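Local coordinates for protein xylose isomerase-like TIM barrel (Anabaena variabilis ATCC 29413, PDB 2QW5) that binds a zinc ion and D-xylose in the mouth of a TIM barrel and is probably an isomerase or epimerase acting on sugars or their phosphates, at residues I11-F16 with I278-F283; F48-A53 with V82-N87; N66-R71 with T118-G123. All blocks are in the same frame, centred on the assembly; numbering follows the deposited sequence.

Contact 1 of 3, residues I11-F16 with I278-F283; sequences IYISFF and IAVEIF. With ZN (zinc ion), chain D; XLS (D-xylose), chain C.
With CG turned anti to the carbonyl carbon in both residues, F16 (chi1 -67°) and F283 send their rings out alongside one another, whereas E281, whose CG is anti to its backbone N (chi1 -164°), runs extended toward the metal. These groups lie at the C-terminal end of the seam that closes the TIM barrel, where the first strand, 11-14, pairs in parallel with the eighth, 278-280. Three backbone hydrogen bonds define the pairing, from Y12 N to I278 O, from V280 N to Y12 O and from S14 N to V280 O. The middle one is almost straight at its hydrogen, although the V280 donor stands above the carbonyl plane of Y12 and not on a lone pair. I11, I13, I278 and V280 share one face of the sheet: CG2 of I11 meets CG2 of V280 at 4.0 Å, and CG1 of I13 reaches CG1 of V280. On the other face CB of Y12 packs on CB of A279, and the phenol ring turns instead toward K83 and Y245. Beyond the paired strands, water 1 bridges the chains, donating to S14 O and accepting from I282 N, and S14 OG takes the F16 N-H at 3.0 Å in an ST turn. The turn holds the backbone of F16, whose ring forms a strongly offset pair with that of F283, planes 29° apart and little overlap; CD2 of F16 sits over a face of F283, 3.4 Å from CE2. Carboxylate oxygen OE2 of E281 lies at the edge of the F16 ring, 3.6 Å from CE2. D216, Q247 and E183 also bind the zinc. D-xylose C1 lies 3.5 Å from CZ of F283, and E281 OE1 coordinates the zinc ion at 2.1 Å.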
loop_
_atom_site.group_PDB
_atom_site.type_symbol
_atom_site.label_atom_id
_atom_site.label_comp_id
_atom_site.label_asym_id
_atom_site.label_seq_id
_atom_site.Cartn_x
_atom_site.Cartn_y
_atom_site.Cartn_z
ATOM N N ILE A 11 26.090 -28.443 -13.799
ATOM C CA ILE A 11 25.724 -27.357 -12.910
ATOM C C ILE A 11 25.348 -26.177 -13.776
ATOM O O ILE A 11 26.143 -25.739 -14.618
ATOM C CB ILE A 11 26.887 -26.969 -11.925
ATOM C CG1 ILE A 11 27.423 -28.187 -11.177
ATOM C CG2 ILE A 11 26.441 -25.871 -10.921
ATOM C CD1 ILE A 11 26.370 -28.930 -10.425
ATOM N N TYR A 12 24.134 -25.663 -13.575
ATOM C CA TYR A 12 23.624 -24.481 -14.290
ATOM C C TYR A 12 23.614 -23.301 -13.327
ATOM O O TYR A 12 23.803 -23.485 -12.136
ATOM C CB TYR A 12 22.192 -24.717 -14.750
ATOM C CG TYR A 12 21.954 -25.715 -15.871
ATOM C CD1 TYR A 12 22.924 -26.662 -16.284
ATOM C CD2 TYR A 12 20.669 -25.819 -16.440
ATOM C CE1 TYR A 12 22.615 -27.608 -17.308
ATOM C CE2 TYR A 12 20.385 -26.745 -17.436
ATOM C CZ TYR A 12 21.348 -27.629 -17.870
ATOM O OH TYR A 12 21.020 -28.547 -18.844
ATOM N N ILE A 13 23.450 -22.103 -13.850
ATOM C CA ILE A 13 23.224 -20.902 -13.021
ATOM C C ILE A 13 22.091 -20.062 -13.584
ATOM O O ILE A 13 21.948 -19.929 -14.795
ATOM C CB ILE A 13 24.508 -20.091 -12.835
ATOM C CG1 ILE A 13 24.278 -18.957 -11.824
ATOM C CG2 ILE A 13 25.062 -19.635 -14.203
ATOM C CD1 ILE A 13 25.579 -18.305 -11.294
ATOM N N SER A 14 21.264 -19.505 -12.688
ATOM C CA SER A 14 20.171 -18.638 -13.086
ATOM C C SER A 14 20.624 -17.232 -13.521
ATOM O O SER A 14 21.439 -16.616 -12.861
ATOM C CB SER A 14 19.220 -18.420 -11.920
ATOM O OG SER A 14 18.195 -17.531 -12.299
ATOM N N PHE A 15 19.988 -16.714 -14.582
ATOM C CA PHE A 15 20.177 -15.311 -15.015
ATOM C C PHE A 15 19.567 -14.286 -14.042
ATOM O O PHE A 15 19.727 -13.107 -14.279
ATOM C CB PHE A 15 19.769 -15.054 -16.490
ATOM C CG PHE A 15 20.949 -14.916 -17.400
ATOM C CD1 PHE A 15 21.892 -15.947 -17.482
ATOM C CD2 PHE A 15 21.149 -13.742 -18.142
ATOM C CE1 PHE A 15 23.016 -15.829 -18.294
ATOM C CE2 PHE A 15 22.296 -13.599 -18.961
ATOM C CZ PHE A 15 23.213 -14.659 -19.051
ATOM N N PHE A 16 18.874 -14.728 -12.967
ATOM C CA PHE A 16 18.482 -13.799 -11.861
ATOM C C PHE A 16 19.669 -13.108 -11.138
ATOM O O PHE A 16 19.453 -12.227 -10.297
ATOM C CB PHE A 16 17.604 -14.510 -10.841
ATOM C CG PHE A 16 16.245 -14.903 -11.360
ATOM C CD1 PHE A 16 15.555 -14.134 -12.307
ATOM C CD2 PHE A 16 15.602 -16.007 -10.826
ATOM C CE1 PHE A 16 14.271 -14.447 -12.694
ATOM C CE2 PHE A 16 14.317 -16.336 -11.255
ATOM C CZ PHE A 16 13.649 -15.542 -12.173
ATOM N N ILE A 278 21.747 -29.614 -11.832
ATOM C CA ILE A 278 21.552 -28.929 -10.537
ATOM C C ILE A 278 21.787 -27.448 -10.809
ATOM O O ILE A 278 22.879 -27.093 -11.182
ATOM C CB ILE A 278 22.563 -29.419 -9.461
ATOM C CG1 ILE A 278 22.393 -30.912 -9.158
ATOM C CG2 ILE A 278 22.412 -28.610 -8.167
ATOM C CD1 ILE A 278 21.080 -31.261 -8.504
ATOM N N ALA A 279 20.757 -26.590 -10.643
ATOM C CA ALA A 279 20.896 -25.150 -10.935
ATOM C C ALA A 279 21.181 -24.293 -9.697
ATOM O O ALA A 279 20.527 -24.428 -8.704
ATOM C CB ALA A 279 19.695 -24.627 -11.621
ATOM N N VAL A 280 22.209 -23.448 -9.786
ATOM C CA VAL A 280 22.523 -22.456 -8.767
ATOM C C VAL A 280 21.557 -21.291 -9.036
ATOM O O VAL A 280 21.616 -20.702 -10.104
ATOM C CB VAL A 280 23.993 -21.947 -8.908
ATOM C CG1 VAL A 280 24.223 -20.666 -8.072
ATOM C CG2 VAL A 280 24.958 -23.061 -8.541
ATOM N N GLU A 281 20.658 -20.997 -8.091
ATOM C CA GLU A 281 19.712 -19.894 -8.256
ATOM C C GLU A 281 19.939 -18.791 -7.210
ATOM O O GLU A 281 19.477 -18.883 -6.082
ATOM C CB GLU A 281 18.286 -20.377 -8.222
ATOM C CG GLU A 281 17.342 -19.290 -8.783
ATOM C CD GLU A 281 15.918 -19.697 -8.748
ATOM O OE1 GLU A 281 15.517 -20.159 -7.651
ATOM O OE2 GLU A 281 15.215 -19.528 -9.771
ATOM N N ILE A 282 20.669 -17.759 -7.619
ATOM C CA ILE A 282 21.008 -16.637 -6.784
ATOM C C ILE A 282 20.263 -15.398 -7.360
ATOM O O ILE A 282 20.398 -15.063 -8.558
ATOM C CB ILE A 282 22.563 -16.419 -6.764
ATOM C CG1 ILE A 282 23.250 -17.630 -6.075
ATOM C CG2 ILE A 282 22.933 -15.095 -6.043
ATOM C CD1 ILE A 282 24.781 -17.548 -6.065
ATOM N N PHE A 283 19.513 -14.735 -6.483
ATOM C CA PHE A 283 18.733 -13.547 -6.796
ATOM C C PHE A 283 19.600 -12.355 -6.419
ATOM O O PHE A 283 19.760 -12.036 -5.258
ATOM C CB PHE A 283 17.419 -13.532 -6.011
ATOM C CG PHE A 283 16.421 -14.505 -6.530
ATOM C CD1 PHE A 283 16.568 -15.855 -6.277
ATOM C CD2 PHE A 283 15.350 -14.086 -7.296
ATOM C CE1 PHE A 283 15.633 -16.789 -6.758
ATOM C CE2 PHE A 283 14.392 -15.036 -7.762
ATOM C CZ PHE A 283 14.573 -16.373 -7.489
HETATM ZN ZN ZN D . 13.688 -21.169 -7.375
HETATM C C1 XLS C . 11.151 -17.030 -7.367
HETATM C C2 XLS C . 10.271 -17.306 -8.580
HETATM C C3 XLS C . 9.853 -16.020 -9.376
HETATM C C4 XLS C . 9.804 -16.201 -10.880
HETATM O O1 XLS C . 11.108 -17.743 -6.126
HETATM O O2 XLS C . 10.827 -18.325 -9.411
HETATM O O3 XLS C . 10.607 -14.821 -9.193
HETATM O O4 XLS C . 9.038 -17.337 -11.161
HETATM O O HOH W 1 21.969 -16.830 -10.084
HETATM O O HOH W 2 12.930 -19.404 -6.722
#

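Contact 2 of 3, residues F48-A53 with V82-N87; sequences FEFPIA and VKISTN. With XLS (D-xylose), chain C.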
loop_
_atom_site.group_PDB
_atom_site.type_symbol
_atom_site.label_atom_id
_atom_site.label_comp_id
_atom_site.label_asym_id
_atom_site.label_seq_id
_atom_site.Cartn_x
_atom_site.Cartn_y
_atom_site.Cartn_z
ATOM N N PHE A 48 22.238 -22.555 -18.381
ATOM C CA PHE A 48 21.702 -21.288 -17.786
ATOM C C PHE A 48 20.210 -21.273 -17.703
ATOM O O PHE A 48 19.596 -21.825 -18.581
ATOM C CB PHE A 48 22.234 -20.114 -18.610
ATOM C CG PHE A 48 23.721 -20.110 -18.670
ATOM C CD1 PHE A 48 24.473 -19.499 -17.668
ATOM C CD2 PHE A 48 24.371 -20.850 -19.631
ATOM C CE1 PHE A 48 25.886 -19.578 -17.680
ATOM C CE2 PHE A 48 25.783 -20.958 -19.650
ATOM C CZ PHE A 48 26.534 -20.319 -18.672
ATOM N N GLU A 49 19.627 -20.699 -16.640
ATOM C CA GLU A 49 18.176 -20.587 -16.543
ATOM C C GLU A 49 17.863 -19.193 -17.013
ATOM O O GLU A 49 18.363 -18.226 -16.457
ATOM C CB GLU A 49 17.567 -20.705 -15.136
ATOM C CG GLU A 49 18.071 -21.758 -14.232
ATOM C CD GLU A 49 17.119 -21.937 -13.020
ATOM O OE1 GLU A 49 16.346 -20.998 -12.639
ATOM O OE2 GLU A 49 17.155 -23.028 -12.464
ATOM N N PHE A 50 17.020 -19.110 -18.014
ATOM C CA PHE A 50 16.532 -17.859 -18.592
ATOM C C PHE A 50 15.118 -17.603 -18.122
ATOM O O PHE A 50 14.235 -18.418 -18.415
ATOM C CB PHE A 50 16.512 -17.991 -20.112
ATOM C CG PHE A 50 17.839 -17.741 -20.792
ATOM C CD1 PHE A 50 19.060 -17.671 -20.104
ATOM C CD2 PHE A 50 17.850 -17.687 -22.193
ATOM C CE1 PHE A 50 20.255 -17.427 -20.804
ATOM C CE2 PHE A 50 19.028 -17.481 -22.885
ATOM C CZ PHE A 50 20.228 -17.356 -22.199
ATOM N N PRO A 51 14.904 -16.504 -17.345
ATOM C CA PRO A 51 13.522 -16.119 -17.083
ATOM C C PRO A 51 12.886 -15.617 -18.372
ATOM O O PRO A 51 13.551 -14.948 -19.149
ATOM C CB PRO A 51 13.641 -14.980 -16.057
ATOM C CG PRO A 51 15.021 -14.402 -16.268
ATOM C CD PRO A 51 15.857 -15.602 -16.651
ATOM N N ILE A 52 11.627 -15.996 -18.629
ATOM C CA ILE A 52 10.902 -15.506 -19.795
ATOM C C ILE A 52 9.901 -14.478 -19.311
ATOM O O ILE A 52 8.867 -14.835 -18.673
ATOM C CB ILE A 52 10.234 -16.621 -20.639
ATOM C CG1 ILE A 52 11.294 -17.665 -21.074
ATOM C CG2 ILE A 52 9.437 -16.035 -21.855
ATOM C CD1 ILE A 52 12.505 -17.131 -21.889
ATOM N N ALA A 53 10.228 -13.192 -19.550
ATOM C CA ALA A 53 9.349 -12.073 -19.127
ATOM C C ALA A 53 8.021 -12.160 -19.838
ATOM O O ALA A 53 8.015 -12.497 -21.024
ATOM C CB ALA A 53 10.000 -10.712 -19.393
ATOM N N VAL A 82 25.729 -25.245 -25.042
ATOM C CA VAL A 82 25.154 -24.634 -23.813
ATOM C C VAL A 82 23.660 -24.932 -23.753
ATOM O O VAL A 82 22.956 -24.660 -24.699
ATOM C CB VAL A 82 25.413 -23.103 -23.770
ATOM C CG1 VAL A 82 24.573 -22.380 -22.644
ATOM C CG2 VAL A 82 26.888 -22.859 -23.603
ATOM N N LYS A 83 23.203 -25.519 -22.660
ATOM C CA LYS A 83 21.788 -25.816 -22.444
ATOM C C LYS A 83 21.080 -24.697 -21.680
ATOM O O LYS A 83 21.670 -24.052 -20.828
ATOM C CB LYS A 83 21.615 -27.149 -21.712
ATOM C CG LYS A 83 21.917 -28.391 -22.612
ATOM C CD LYS A 83 21.505 -29.696 -21.872
ATOM C CE LYS A 83 21.658 -30.985 -22.737
ATOM N NZ LYS A 83 23.099 -31.209 -23.179
ATOM N N ILE A 84 19.794 -24.522 -21.962
ATOM C CA ILE A 84 18.967 -23.509 -21.345
ATOM C C ILE A 84 17.751 -24.184 -20.748
ATOM O O ILE A 84 17.187 -25.063 -21.378
ATOM C CB ILE A 84 18.450 -22.519 -22.392
ATOM C CG1 ILE A 84 19.604 -21.805 -23.131
ATOM C CG2 ILE A 84 17.472 -21.459 -21.790
ATOM C CD1 ILE A 84 20.476 -20.997 -22.267
ATOM N N SER A 85 17.436 -23.816 -19.506
ATOM C CA SER A 85 16.145 -24.097 -18.860
ATOM C C SER A 85 15.439 -22.719 -18.742
ATOM O O SER A 85 16.075 -21.673 -18.826
ATOM C CB SER A 85 16.338 -24.767 -17.516
ATOM O OG SER A 85 17.051 -23.936 -16.627
ATOM N N THR A 86 14.123 -22.718 -18.604
ATOM C CA THR A 86 13.365 -21.484 -18.494
ATOM C C THR A 86 12.611 -21.386 -17.176
ATOM O O THR A 86 12.215 -22.418 -16.589
ATOM C CB THR A 86 12.368 -21.287 -19.650
ATOM O OG1 THR A 86 11.397 -22.348 -19.617
ATOM C CG2 THR A 86 13.051 -21.247 -20.937
ATOM N N ASN A 87 12.457 -20.145 -16.717
ATOM C CA ASN A 87 11.675 -19.800 -15.553
ATOM C C ASN A 87 10.471 -18.973 -16.055
ATOM O O ASN A 87 10.618 -17.914 -16.675
ATOM C CB ASN A 87 12.495 -19.054 -14.521
ATOM C CG ASN A 87 11.758 -18.855 -13.243
ATOM O OD1 ASN A 87 10.827 -18.074 -13.189
ATOM N ND2 ASN A 87 12.195 -19.527 -12.196
HETATM C C1 XLS C . 11.151 -17.030 -7.367
HETATM C C2 XLS C . 10.271 -17.306 -8.580
HETATM C C3 XLS C . 9.853 -16.020 -9.376
HETATM C C4 XLS C . 9.804 -16.201 -10.880
HETATM O O1 XLS C . 11.108 -17.743 -6.126
HETATM O O2 XLS C . 10.827 -18.325 -9.411
HETATM O O3 XLS C . 10.607 -14.821 -9.193
HETATM O O4 XLS C . 9.038 -17.337 -11.161
#
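I84 meets the two phenylalanines of 48-53 through successive atoms of its side chain. Its CB approaches the carbonyl oxygen of F48, at 4.0 Å; CG2, anti to the backbone N, sits above the CD2 side of the F50 ring, 3.8 Å from CD2. The CG1 branch (chi1 -60°) carries CD1 over the same ring face, 3.8 Å from the F50 centroid and 17° off the normal, a CH-pi contact, and this methyl also brushes CB of F48. At the start of the seam V82 CG1 comes in the plane of the F48 ring, 3.4 Å from CD2 at its edge. Parallel strands 47-51 and 83-87 are joined here as the two strands of a beta-alpha-beta unit of the TIM barrel, with helix 60-76 as the connection. Five backbone hydrogen bonds alternate between them, beginning with F48 N to K83 O and ending with I52 N to N87 O. Across the sheet, E49 and S85 point to the barrel interior, where E49 CG packs against S85 OG at 3.4 Å; Y245 OH hydrogen-bonds both S85 OG and E49 OE2, which also receives Q247 NE2. N87, CG anti to its backbone N (chi1 -172°), presents its amide to D-xylose: OD1 accepts from sugar O4 at 2.8 Å, while ND2 makes a weak bond to O2 at 3.3 Å.

Contact 3 of 3, residues N66-R71 with T118-G123; sequences NYTNLR and TAALGG
A packing contact between the side of one helix and the C-terminal end of the next, on the outer layer of the TIM barrel, joins the middle of helix 60-76 to the end of helix 101-120. Its centre lies about 17 Å from the centre of the chain and away from the zinc and sugar sites; the side chain of Y67 is about 13 Å from D-xylose. The end of the second helix is a Schellman motif: G123 N bonds back to T118 O and G122 N to A119 O, with G122 as the C-prime residue at positive phi (72°). L121, just past the helix, carries much of the apolar contact. Its CD1 meets CD1 of Y67 at 4.1 Å, the two side chains crossing at a slant, and its CD2 rests 3.6 Å from the carbonyl oxygen of Y67, with CD2 of L70 a little farther off. Beneath this pair lies the sheet, since L121 also touches I84 and T86, and L70 touches F50. Elsewhere in the contact, CB of A120 sits against T68 OG1 at 3.3 Å; that hydroxyl bonds to L64 O within its own helix. R71 supplies the polar part. With CG anti to the backbone N (chi1 -176°) and the chain folded at its next two torsions, its methylenes pass over the helix end: CG lies 3.4 Å from A120 O and CD 3.2 Å from L121 O. The guanidinium then turns its edge to this carbonyl, R71 NH1 donating to L121 O at 3.2 Å with a nearly straight N-H...O angle of 168°, although the donor stands above the carbonyl plane. NH1 also bonds V82 O, and NH2 forms a salt bridge with D75, which should fix the rotation of the group. The guanidinium beside the L121 carbonyl, just past the C-terminal end of the helix, would probably add a modest favourable electrostatic term to the leucine packing.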
loop_
_atom_site.group_PDB
_atom_site.type_symbol
_atom_site.label_atom_id
_atom_site.label_comp_id
_atom_site.label_asym_id
_atom_site.label_seq_id
_atom_site.Cartn_x
_atom_site.Cartn_y
_atom_site.Cartn_z
ATOM N N ASN A 66 11.800 -14.124 -31.829
ATOM C CA ASN A 66 12.924 -13.481 -31.124
ATOM C C ASN A 66 13.776 -14.458 -30.335
ATOM O O ASN A 66 14.994 -14.423 -30.426
ATOM C CB ASN A 66 12.437 -12.360 -30.198
ATOM C CG ASN A 66 11.879 -11.176 -30.952
ATOM O OD1 ASN A 66 12.149 -10.974 -32.151
ATOM N ND2 ASN A 66 11.105 -10.377 -30.251
ATOM N N TYR A 67 13.145 -15.330 -29.553
ATOM C CA TYR A 67 13.917 -16.330 -28.768
ATOM C C TYR A 67 14.620 -17.366 -29.685
ATOM O O TYR A 67 15.695 -17.859 -29.348
ATOM C CB TYR A 67 13.029 -16.991 -27.680
ATOM C CG TYR A 67 12.751 -16.043 -26.507
ATOM C CD1 TYR A 67 13.740 -15.789 -25.555
ATOM C CD2 TYR A 67 11.487 -15.478 -26.290
ATOM C CE1 TYR A 67 13.514 -14.953 -24.455
ATOM C CE2 TYR A 67 11.244 -14.633 -25.169
ATOM C CZ TYR A 67 12.258 -14.390 -24.262
ATOM O OH TYR A 67 12.054 -13.563 -23.189
ATOM N N THR A 68 14.000 -17.690 -30.827
ATOM C CA THR A 68 14.621 -18.581 -31.819
ATOM C C THR A 68 15.901 -17.880 -32.308
ATOM O O THR A 68 16.966 -18.489 -32.363
ATOM C CB THR A 68 13.696 -18.885 -32.996
ATOM O OG1 THR A 68 12.543 -19.615 -32.540
ATOM C CG2 THR A 68 14.447 -19.708 -34.082
ATOM N N ASN A 69 15.801 -16.588 -32.587
ATOM C CA ASN A 69 16.965 -15.804 -33.017
ATOM C C ASN A 69 18.034 -15.684 -31.934
ATOM O O ASN A 69 19.228 -15.623 -32.255
ATOM C CB ASN A 69 16.523 -14.415 -33.519
ATOM C CG ASN A 69 15.661 -14.480 -34.791
ATOM O OD1 ASN A 69 15.605 -15.488 -35.476
ATOM N ND2 ASN A 69 14.980 -13.393 -35.086
ATOM N N LEU A 70 17.628 -15.636 -30.657
ATOM C CA LEU A 70 18.575 -15.620 -29.547
ATOM C C LEU A 70 19.326 -16.953 -29.520
ATOM O O LEU A 70 20.549 -16.965 -29.439
ATOM C CB LEU A 70 17.892 -15.319 -28.180
ATOM C CG LEU A 70 18.780 -15.278 -26.921
ATOM C CD1 LEU A 70 19.910 -14.229 -27.042
ATOM C CD2 LEU A 70 17.967 -15.050 -25.663
ATOM N N ARG A 71 18.611 -18.077 -29.598
ATOM C CA ARG A 71 19.270 -19.416 -29.660
ATOM C C ARG A 71 20.286 -19.475 -30.813
ATOM O O ARG A 71 21.423 -19.944 -30.627
ATOM C CB ARG A 71 18.226 -20.519 -29.840
ATOM C CG ARG A 71 18.718 -21.981 -29.842
ATOM C CD ARG A 71 19.271 -22.478 -28.537
ATOM N NE ARG A 71 20.730 -22.398 -28.399
ATOM C CZ ARG A 71 21.428 -22.917 -27.387
ATOM N NH1 ARG A 71 20.806 -23.557 -26.392
ATOM N NH2 ARG A 71 22.748 -22.808 -27.369
ATOM N N THR A 118 10.578 -22.225 -24.811
ATOM C CA THR A 118 11.519 -23.140 -24.132
ATOM C C THR A 118 12.162 -24.058 -25.159
ATOM O O THR A 118 13.390 -24.101 -25.239
ATOM C CB THR A 118 10.831 -23.961 -23.000
ATOM O OG1 THR A 118 10.288 -23.041 -22.074
ATOM C CG2 THR A 118 11.855 -24.881 -22.260
ATOM N N ALA A 119 11.333 -24.676 -25.987
ATOM C CA ALA A 119 11.785 -25.576 -27.049
ATOM C C ALA A 119 12.665 -24.841 -28.061
ATOM O O ALA A 119 13.730 -25.355 -28.431
ATOM C CB ALA A 119 10.576 -26.238 -27.725
ATOM N N ALA A 120 12.273 -23.621 -28.470
ATOM C CA ALA A 120 13.061 -22.805 -29.448
ATOM C C ALA A 120 14.430 -22.484 -28.926
ATOM O O ALA A 120 15.374 -22.340 -29.706
ATOM C CB ALA A 120 12.303 -21.505 -29.871
ATOM N N LEU A 121 14.550 -22.387 -27.594
ATOM C CA LEU A 121 15.851 -22.228 -26.915
ATOM C C LEU A 121 16.597 -23.556 -26.718
ATOM O O LEU A 121 17.615 -23.585 -26.029
ATOM C CB LEU A 121 15.665 -21.501 -25.561
ATOM C CG LEU A 121 15.253 -20.023 -25.596
ATOM C CD1 LEU A 121 14.813 -19.498 -24.255
ATOM C CD2 LEU A 121 16.420 -19.199 -26.081
ATOM N N GLY A 122 16.097 -24.657 -27.306
ATOM C CA GLY A 122 16.665 -25.987 -27.138
ATOM C C GLY A 122 16.433 -26.614 -25.781
ATOM O O GLY A 122 17.011 -27.666 -25.489
ATOM N N GLY A 123 15.549 -26.002 -24.977
ATOM C CA GLY A 123 15.374 -26.378 -23.607
ATOM C C GLY A 123 14.420 -27.523 -23.449
ATOM O O GLY A 123 13.470 -27.679 -24.226
#

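How the contacts relate
Contacts 1 and 2 belong to the same closed eight-stranded barrel: strand 11-14 pairs with 278-280 in contact 1 and borders 47-51 of contact 2, and their centres lie 9 Å apart. Backbone bonds from E49 to I13 and F15 join them, and both reach D-xylose. Contact 3 lies in the surrounding helical layer, 10 Å from contact 2 and 19 Å from contact 1 (centres), without touching the latter. T118 OG1 with T86 OG1, and the packing of I52 on Y67, tie it to contact 2. Along the chain, the segments of contacts 2 and 3 alternate inside the loop closed by contact 1. In space, the centre distances place contact 2 between contact 1 and the outer helices.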